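Local coordinates for putative isomerase (Sinorhizobium meliloti, PDB 2PPG), which is a putative isomerase of the mandelate racemase/muconate lactonizing enzyme family, built on the enolase-superfamily plan of a capping N-terminal domain and a TIM-type barrel, at residues G150-S161 with S334-F345. Numbering follows the deposited sequence.
Sequences GQRRDRIAAYIS and SAALANVDCHEF
Arg153 turns its guanidinium end-on to the carbonyl of Leu337, so that two N-H groups converge on one oxygen: NH1 to Leu337 O is 2.9 Å and NH2 to Leu337 O 2.7 Å. A bend at chi3 (-84°) brings the group to the turn that follows helix 325-336, with Val340 O over one guanidinium face. Next door, the backbone N of Arg152 gives a nearly straight bond (166°) to Ala335 O, while its NE makes a weak one to Ala336 O. The far end of Arg152 is held by a salt bridge from NH1 to Asp105 of a second subunit. Further along, the two segments become neighbouring parallel strands, 155-161 and 343-345, the first and last strands of the barrel, whose pairing closes the ring. Tyr159 N donates to His343 O, Phe345 N to Tyr159 O (2.8 Å) and Ser161 N to Phe345 O; the bond from His343 N to Ala157 O is weak. On one side of this pairing the Tyr159 ring turns one face to the backbone of Glu344, whose CA sits 3.7 Å from the ring centroid in a CH-pi contact, and Cys342 SG meets the ring edge. Glu344 runs out fully extended past the ring to its carboxylate, where the modelled 2.5 Å between Ser161 OG and Glu344 OE2 is too short to be taken at face value. Lys187 bridges the pair, as salt-bridge partner of Glu344 OE2 and hydrogen-bonded to Tyr159 OH, while Glu344 OE1 takes the N-H of Ala319. On the other side, where Phe345 packs alongside Ile160, His343 has both ring nitrogens engaged: ND1 donates to Glu344 O at 2.9 Å, and NE2 is hydrogen-bonded to Ser330 OG.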
# COMPACT_ATOMS: atom_id res chain seq x y z
N GLY A 150 25.68 22.16 -19.34
CA GLY A 150 26.10 23.51 -19.01
C GLY A 150 26.93 23.63 -17.75
O GLY A 150 26.89 22.77 -16.87
N GLN A 151 27.69 24.71 -17.65
CA GLN A 151 28.38 24.99 -16.40
C GLN A 151 27.51 25.89 -15.53
O GLN A 151 27.29 27.06 -15.83
CB GLN A 151 29.73 25.63 -16.66
CG GLN A 151 30.48 25.90 -15.39
CD GLN A 151 31.96 26.06 -15.61
OE1 GLN A 151 32.49 25.68 -16.66
NE2 GLN A 151 32.65 26.60 -14.61
N ARG A 152 27.02 25.33 -14.44
CA ARG A 152 26.12 26.07 -13.58
C ARG A 152 26.88 26.84 -12.50
O ARG A 152 26.30 27.64 -11.77
CB ARG A 152 25.09 25.11 -12.96
CG ARG A 152 24.11 24.54 -13.99
CD ARG A 152 23.29 23.36 -13.48
NE ARG A 152 22.74 22.58 -14.59
CZ ARG A 152 21.45 22.49 -14.89
NH1 ARG A 152 20.55 23.13 -14.15
NH2 ARG A 152 21.05 21.76 -15.92
N ARG A 153 28.19 26.64 -12.45
CA ARG A 153 28.93 26.79 -11.21
C ARG A 153 30.43 26.67 -11.52
O ARG A 153 30.83 25.73 -12.22
CB ARG A 153 28.51 25.58 -10.37
CG ARG A 153 28.46 25.71 -8.89
CD ARG A 153 28.06 24.37 -8.28
NE ARG A 153 26.61 24.18 -8.27
CZ ARG A 153 25.94 23.39 -9.12
NH1 ARG A 153 26.57 22.70 -10.05
NH2 ARG A 153 24.62 23.30 -9.02
N ASP A 154 31.27 27.58 -11.04
CA ASP A 154 32.72 27.33 -11.17
C ASP A 154 33.47 27.13 -9.85
O ASP A 154 34.64 26.76 -9.83
CB ASP A 154 33.42 28.32 -12.12
CG ASP A 154 33.54 29.70 -11.55
OD1 ASP A 154 34.19 30.53 -12.22
OD2 ASP A 154 33.00 29.97 -10.45
N ARG A 155 32.77 27.40 -8.75
CA ARG A 155 33.23 26.94 -7.44
C ARG A 155 32.22 25.93 -6.91
O ARG A 155 31.03 25.99 -7.21
CB ARG A 155 33.36 28.09 -6.44
CG ARG A 155 34.17 29.32 -6.86
CD ARG A 155 35.65 29.07 -6.83
NE ARG A 155 36.19 29.06 -8.18
CZ ARG A 155 37.02 29.97 -8.66
NH1 ARG A 155 37.46 29.89 -9.90
NH2 ARG A 155 37.44 30.97 -7.88
N ILE A 156 32.70 25.00 -6.10
CA ILE A 156 31.83 24.06 -5.43
C ILE A 156 32.25 24.01 -3.98
O ILE A 156 33.44 23.85 -3.68
CB ILE A 156 31.91 22.64 -6.05
CG1 ILE A 156 31.42 22.67 -7.50
CG2 ILE A 156 31.10 21.64 -5.21
CD1 ILE A 156 31.78 21.48 -8.35
N ALA A 157 31.29 24.15 -3.07
CA ALA A 157 31.58 24.06 -1.65
C ALA A 157 32.19 22.68 -1.35
O ALA A 157 31.78 21.67 -1.92
CB ALA A 157 30.33 24.31 -0.82
N ALA A 158 33.20 22.66 -0.48
CA ALA A 158 33.88 21.42 -0.12
C ALA A 158 33.69 21.19 1.36
O ALA A 158 33.53 22.14 2.11
CB ALA A 158 35.35 21.52 -0.45
N TYR A 159 33.70 19.94 1.79
CA TYR A 159 33.74 19.70 3.23
C TYR A 159 34.90 18.82 3.58
O TYR A 159 35.25 17.92 2.82
CB TYR A 159 32.42 19.14 3.77
CG TYR A 159 32.09 17.71 3.36
CD1 TYR A 159 32.61 16.63 4.08
CD2 TYR A 159 31.23 17.44 2.32
CE1 TYR A 159 32.31 15.35 3.75
CE2 TYR A 159 30.91 16.15 1.98
CZ TYR A 159 31.46 15.10 2.71
OH TYR A 159 31.16 13.79 2.40
N ILE A 160 35.50 19.10 4.73
CA ILE A 160 36.61 18.34 5.28
C ILE A 160 36.13 16.98 5.74
O ILE A 160 35.23 16.86 6.57
CB ILE A 160 37.22 19.07 6.48
CG1 ILE A 160 37.83 20.40 6.04
CG2 ILE A 160 38.29 18.21 7.15
CD1 ILE A 160 39.09 20.22 5.23
N SER A 161 36.76 15.95 5.19
CA SER A 161 36.40 14.57 5.49
C SER A 161 37.58 13.91 6.13
O SER A 161 38.72 14.08 5.68
CB SER A 161 36.08 13.83 4.20
OG SER A 161 35.55 12.54 4.48
N SER A 334 29.78 17.56 -11.32
CA SER A 334 29.16 18.39 -10.29
C SER A 334 28.88 19.78 -10.85
O SER A 334 27.88 20.39 -10.50
CB SER A 334 30.01 18.49 -9.02
OG SER A 334 30.18 17.22 -8.40
N ALA A 335 29.75 20.26 -11.73
CA ALA A 335 29.57 21.61 -12.29
C ALA A 335 28.33 21.72 -13.18
O ALA A 335 27.78 22.81 -13.36
CB ALA A 335 30.83 22.06 -13.05
N ALA A 336 27.88 20.59 -13.72
CA ALA A 336 26.78 20.55 -14.69
C ALA A 336 25.45 20.12 -14.07
O ALA A 336 24.43 20.07 -14.75
CB ALA A 336 27.14 19.63 -15.83
N LEU A 337 25.47 19.79 -12.78
CA LEU A 337 24.30 19.27 -12.09
C LEU A 337 23.59 20.34 -11.26
O LEU A 337 24.21 21.08 -10.50
CB LEU A 337 24.72 18.12 -11.18
CG LEU A 337 25.02 16.79 -11.86
CD1 LEU A 337 25.60 15.87 -10.83
CD2 LEU A 337 23.78 16.15 -12.49
N ALA A 338 22.27 20.40 -11.38
CA ALA A 338 21.49 21.36 -10.60
C ALA A 338 21.58 21.12 -9.10
O ALA A 338 21.73 22.07 -8.32
CB ALA A 338 20.06 21.32 -11.05
N ASN A 339 21.52 19.86 -8.69
CA ASN A 339 21.33 19.51 -7.28
C ASN A 339 22.57 19.38 -6.40
O ASN A 339 22.45 18.94 -5.24
CB ASN A 339 20.48 18.23 -7.17
CG ASN A 339 19.00 18.50 -7.33
OD1 ASN A 339 18.59 19.40 -8.07
ND2 ASN A 339 18.17 17.70 -6.65
N VAL A 340 23.74 19.76 -6.91
CA VAL A 340 25.00 19.65 -6.14
C VAL A 340 25.20 20.73 -5.07
O VAL A 340 25.50 21.88 -5.37
CB VAL A 340 26.25 19.52 -7.04
CG1 VAL A 340 27.51 19.49 -6.18
CG2 VAL A 340 26.15 18.24 -7.86
N ASP A 341 25.06 20.34 -3.82
CA ASP A 341 25.10 21.28 -2.70
C ASP A 341 26.53 21.52 -2.23
O ASP A 341 26.86 22.58 -1.69
CB ASP A 341 24.29 20.70 -1.53
CG ASP A 341 23.97 21.73 -0.48
OD1 ASP A 341 24.46 21.59 0.67
OD2 ASP A 341 23.23 22.69 -0.81
N CYS A 342 27.39 20.53 -2.49
CA CYS A 342 28.60 20.33 -1.73
C CYS A 342 29.35 19.13 -2.32
O CYS A 342 28.79 18.37 -3.07
CB CYS A 342 28.19 19.99 -0.31
SG CYS A 342 29.42 20.36 0.86
N HIS A 343 30.62 18.96 -1.94
CA HIS A 343 31.44 17.88 -2.45
C HIS A 343 32.47 17.52 -1.40
O HIS A 343 33.15 18.40 -0.87
CB HIS A 343 32.13 18.32 -3.74
CG HIS A 343 32.73 17.22 -4.54
ND1 HIS A 343 33.84 16.50 -4.13
CD2 HIS A 343 32.41 16.73 -5.77
CE1 HIS A 343 34.16 15.61 -5.05
NE2 HIS A 343 33.31 15.73 -6.06
N GLU A 344 32.58 16.23 -1.08
CA GLU A 344 33.59 15.75 -0.13
C GLU A 344 35.01 16.17 -0.54
O GLU A 344 35.35 16.18 -1.72
CB GLU A 344 33.51 14.23 -0.00
CG GLU A 344 34.36 13.66 1.12
CD GLU A 344 34.24 12.14 1.28
OE1 GLU A 344 33.81 11.45 0.32
OE2 GLU A 344 34.57 11.63 2.37
N PHE A 345 35.82 16.50 0.46
CA PHE A 345 37.22 16.85 0.22
C PHE A 345 38.15 16.15 1.22
O PHE A 345 38.19 16.48 2.42
CB PHE A 345 37.40 18.37 0.27
CG PHE A 345 38.83 18.84 0.35
CD1 PHE A 345 39.75 18.51 -0.65
CD2 PHE A 345 39.25 19.65 1.39
CE1 PHE A 345 41.06 18.98 -0.58
CE2 PHE A 345 40.56 20.12 1.46
CZ PHE A 345 41.46 19.78 0.48